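Local coordinates for transcriptional regulatory protein (Bradyrhizobium diazoefficiens, PDB 6G8H) that probably binds operator DNA as a TetR-family transcriptional repressor that responds to flavonoids such as naringenin, at residues D65-K70 with A83-H88. Residues are numbered along the deposited sequence; the frame is centred on the assembly and turned at random.
Sequences DLPVPK and ARQYLH
In this TetR-family regulator, the loop leaving helix 47-64 drapes over helix 75-91 in the ligand-binding part of the fold, and Asp65, Leu66 and Pro67 meet residues 83-88 mainly at Gln85. The backbones come closest at Leu66 and Gln85, whose CA atoms are 6.0 Å apart. Gln85 points at the loop, and its CG, anti to its own carbonyl carbon (chi1 -70°), lies 3.5 Å from Pro67 CD. Leu66 CD1 lies 3.7 Å from Gln85 CB, an atom that Pro67 CD also touches. A bend at chi2 (-54°) then takes the amide to Asp65, and Gln85 NE2 gives a weak hydrogen bond to Asp65 O, 3.4 Å long but fairly straight at 160°. The Asp65 carboxylate takes no part in this, forming a salt bridge with Arg93. Leu66 also packs on Thr89, and on Thr124 and Arg127 of helix 121-137. One residue along, Tyr86 sends its ring away from the loop; the Tyr86 side chain lies about 5 Å from the bound R-naringenin, and its OH hydrogen-bonds Arg158 of the pocket. Carbon packing plus one long amide bond implies a modest hold, with Gln85 serving both as apolar surface and as donor to a loop carbonyl.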
ATOM      1  N   ASP B  65     -11.763  14.290  11.986  1.00 96.29           N
ATOM      2  CA  ASP B  65     -11.555  13.172  12.948  1.00101.25           C
ATOM      3  C   ASP B  65     -10.096  13.035  13.409  1.00 97.28           C
ATOM      4  O   ASP B  65      -9.776  12.002  14.079  1.00 93.59           O
ATOM      5  CB  ASP B  65     -11.877  11.820  12.305  1.00111.25           C
ATOM      6  CG  ASP B  65     -13.319  11.645  11.861  1.00124.73           C
ATOM      7  OD1 ASP B  65     -14.126  12.628  11.999  1.00125.57           O
ATOM      8  OD2 ASP B  65     -13.625  10.516  11.367  1.00121.55           O
ATOM      9  N   LEU B  66      -9.218  13.954  12.988  1.00 92.33           N
ATOM     10  CA  LEU B  66      -7.783  13.881  13.336  1.00 92.89           C
ATOM     11  C   LEU B  66      -7.509  14.940  14.393  1.00 98.05           C
ATOM     12  O   LEU B  66      -7.917  16.077  14.211  1.00 99.76           O
ATOM     13  CB  LEU B  66      -6.952  14.086  12.070  1.00 92.39           C
ATOM     14  CG  LEU B  66      -6.154  12.888  11.545  1.00 92.79           C
ATOM     15  CD1 LEU B  66      -6.814  11.562  11.876  1.00 93.07           C
ATOM     16  CD2 LEU B  66      -5.896  13.018  10.052  1.00 90.54           C
ATOM     17  N   PRO B  67      -6.873  14.613  15.539  1.00103.30           N
ATOM     18  CA  PRO B  67      -6.559  15.638  16.535  1.00107.39           C
ATOM     19  C   PRO B  67      -5.657  16.713  15.921  1.00108.38           C
ATOM     20  O   PRO B  67      -5.068  16.454  14.850  1.00100.30           O
ATOM     21  CB  PRO B  67      -5.822  14.889  17.656  1.00111.70           C
ATOM     22  CG  PRO B  67      -5.377  13.579  17.015  1.00108.55           C
ATOM     23  CD  PRO B  67      -6.406  13.280  15.945  1.00104.22           C
ATOM     24  N   VAL B  68      -5.607  17.902  16.540  1.00113.53           N
ATOM     25  CA  VAL B  68      -4.497  18.861  16.265  1.00115.55           C
ATOM     26  C   VAL B  68      -3.569  18.738  17.461  1.00105.54           C
ATOM     27  O   VAL B  68      -3.944  19.076  18.586  1.00101.33           O
ATOM     28  CB  VAL B  68      -4.926  20.316  15.990  1.00115.88           C
ATOM     29  CG1 VAL B  68      -3.856  21.050  15.187  1.00113.33           C
ATOM     30  CG2 VAL B  68      -6.260  20.373  15.263  1.00114.12           C
ATOM     31  N   PRO B  69      -2.370  18.145  17.264  1.00 94.57           N
ATOM     32  CA  PRO B  69      -1.541  17.756  18.390  1.00 96.94           C
ATOM     33  C   PRO B  69      -1.077  19.037  19.088  1.00 94.26           C
ATOM     34  O   PRO B  69      -0.758  19.991  18.423  1.00 93.94           O
ATOM     35  CB  PRO B  69      -0.402  16.952  17.756  1.00 94.83           C
ATOM     36  CG  PRO B  69      -0.935  16.582  16.398  1.00 93.74           C
ATOM     37  CD  PRO B  69      -1.753  17.784  15.983  1.00 93.64           C
ATOM     38  N   LYS B  70      -1.141  19.015  20.414  1.00 93.71           N
ATOM     39  CA  LYS B  70      -0.679  20.087  21.318  1.00 88.27           C
ATOM     40  C   LYS B  70       0.518  19.504  22.068  1.00 89.17           C
ATOM     41  O   LYS B  70       0.436  18.387  22.618  1.00 95.05           O
ATOM     42  CB  LYS B  70      -1.809  20.528  22.251  1.00 91.09           C
ATOM     43  CG  LYS B  70      -2.851  21.446  21.617  1.00 97.26           C
ATOM     44  CD  LYS B  70      -4.296  21.036  21.867  1.00104.93           C
ATOM     45  CE  LYS B  70      -4.706  20.975  23.328  1.00109.64           C
ATOM     46  NZ  LYS B  70      -4.905  22.333  23.886  1.00118.87           N
ATOM     47  N   ALA B  83      -1.017   9.153  15.532  1.00 64.23           N
ATOM     48  CA  ALA B  83      -0.758   7.832  14.923  1.00 59.73           C
ATOM     49  C   ALA B  83      -2.007   6.971  15.063  1.00 62.16           C
ATOM     50  O   ALA B  83      -2.403   6.338  14.064  1.00 62.51           O
ATOM     51  CB  ALA B  83       0.417   7.175  15.587  1.00 59.75           C
ATOM     52  N   ARG B  84      -2.599   6.933  16.264  1.00 65.01           N
ATOM     53  CA  ARG B  84      -3.752   6.055  16.560  1.00 66.77           C
ATOM     54  C   ARG B  84      -4.934   6.458  15.680  1.00 68.59           C
ATOM     55  O   ARG B  84      -5.533   5.581  15.083  1.00 76.78           O
ATOM     56  CB  ARG B  84      -4.085   6.075  18.051  1.00 69.70           C
ATOM     57  CG  ARG B  84      -5.040   4.965  18.472  1.00 74.88           C
ATOM     58  CD  ARG B  84      -5.415   4.990  19.941  1.00 77.03           C
ATOM     59  NE  ARG B  84      -4.269   4.831  20.824  1.00 77.29           N
ATOM     60  CZ  ARG B  84      -3.718   5.792  21.560  1.00 78.02           C
ATOM     61  NH1 ARG B  84      -4.164   7.048  21.512  1.00 79.05           N
ATOM     62  NH2 ARG B  84      -2.694   5.485  22.338  1.00 77.23           N
ATOM     63  N   GLN B  85      -5.219   7.745  15.564  1.00 71.35           N
ATOM     64  CA  GLN B  85      -6.370   8.225  14.773  1.00 76.05           C
ATOM     65  C   GLN B  85      -6.096   7.963  13.297  1.00 74.41           C
ATOM     66  O   GLN B  85      -7.049   7.632  12.573  1.00 79.54           O
ATOM     67  CB  GLN B  85      -6.673   9.693  15.112  1.00 86.53           C
ATOM     68  CG  GLN B  85      -7.252   9.891  16.521  1.00 99.30           C
ATOM     69  CD  GLN B  85      -8.484   9.040  16.780  1.00100.89           C
ATOM     70  OE1 GLN B  85      -8.481   8.204  17.688  1.00 85.48           O
ATOM     71  NE2 GLN B  85      -9.520   9.211  15.949  1.00 96.33           N
ATOM     72  N   TYR B  86      -4.833   8.062  12.879  1.00 71.44           N
ATOM     73  CA  TYR B  86      -4.413   7.905  11.460  1.00 66.51           C
ATOM     74  C   TYR B  86      -4.694   6.472  11.009  1.00 65.27           C
ATOM     75  O   TYR B  86      -5.256   6.279   9.913  1.00 63.92           O
ATOM     76  CB  TYR B  86      -2.928   8.227  11.313  1.00 62.81           C
ATOM     77  CG  TYR B  86      -2.341   7.940   9.957  1.00 62.88           C
ATOM     78  CD1 TYR B  86      -2.851   8.546   8.829  1.00 65.18           C
ATOM     79  CD2 TYR B  86      -1.262   7.093   9.796  1.00 62.35           C
ATOM     80  CE1 TYR B  86      -2.328   8.306   7.570  1.00 66.78           C
ATOM     81  CE2 TYR B  86      -0.694   6.880   8.547  1.00 69.00           C
ATOM     82  CZ  TYR B  86      -1.227   7.489   7.416  1.00 67.37           C
ATOM     83  OH  TYR B  86      -0.715   7.285   6.149  1.00 59.48           O
ATOM     84  N   LEU B  87      -4.307   5.495  11.824  1.00 65.54           N
ATOM     85  CA  LEU B  87      -4.530   4.065  11.519  1.00 69.77           C
ATOM     86  C   LEU B  87      -6.025   3.731  11.594  1.00 73.27           C
ATOM     87  O   LEU B  87      -6.454   2.863  10.811  1.00 71.35           O
ATOM     88  CB  LEU B  87      -3.732   3.199  12.493  1.00 70.30           C
ATOM     89  CG  LEU B  87      -2.214   3.287  12.375  1.00 69.20           C
ATOM     90  CD1 LEU B  87      -1.591   2.199  13.210  1.00 73.54           C
ATOM     91  CD2 LEU B  87      -1.742   3.140  10.955  1.00 71.32           C
ATOM     92  N   HIS B  88      -6.785   4.350  12.503  1.00 75.64           N
ATOM     93  CA  HIS B  88      -8.250   4.124  12.627  1.00 80.70           C
ATOM     94  C   HIS B  88      -8.884   4.625  11.338  1.00 76.34           C
ATOM     95  O   HIS B  88      -9.709   3.925  10.784  1.00 79.25           O
ATOM     96  CB  HIS B  88      -8.859   4.705  13.919  1.00 89.67           C
ATOM     97  CG  HIS B  88      -8.689   3.775  15.078  1.00107.73           C
ATOM     98  ND1 HIS B  88      -9.495   2.656  15.243  1.00125.49           N
ATOM     99  CD2 HIS B  88      -7.780   3.738  16.088  1.00116.56           C
ATOM    100  CE1 HIS B  88      -9.100   1.982  16.316  1.00130.17           C
ATOM    101  NE2 HIS B  88      -8.043   2.631  16.855  1.00123.44           N
TER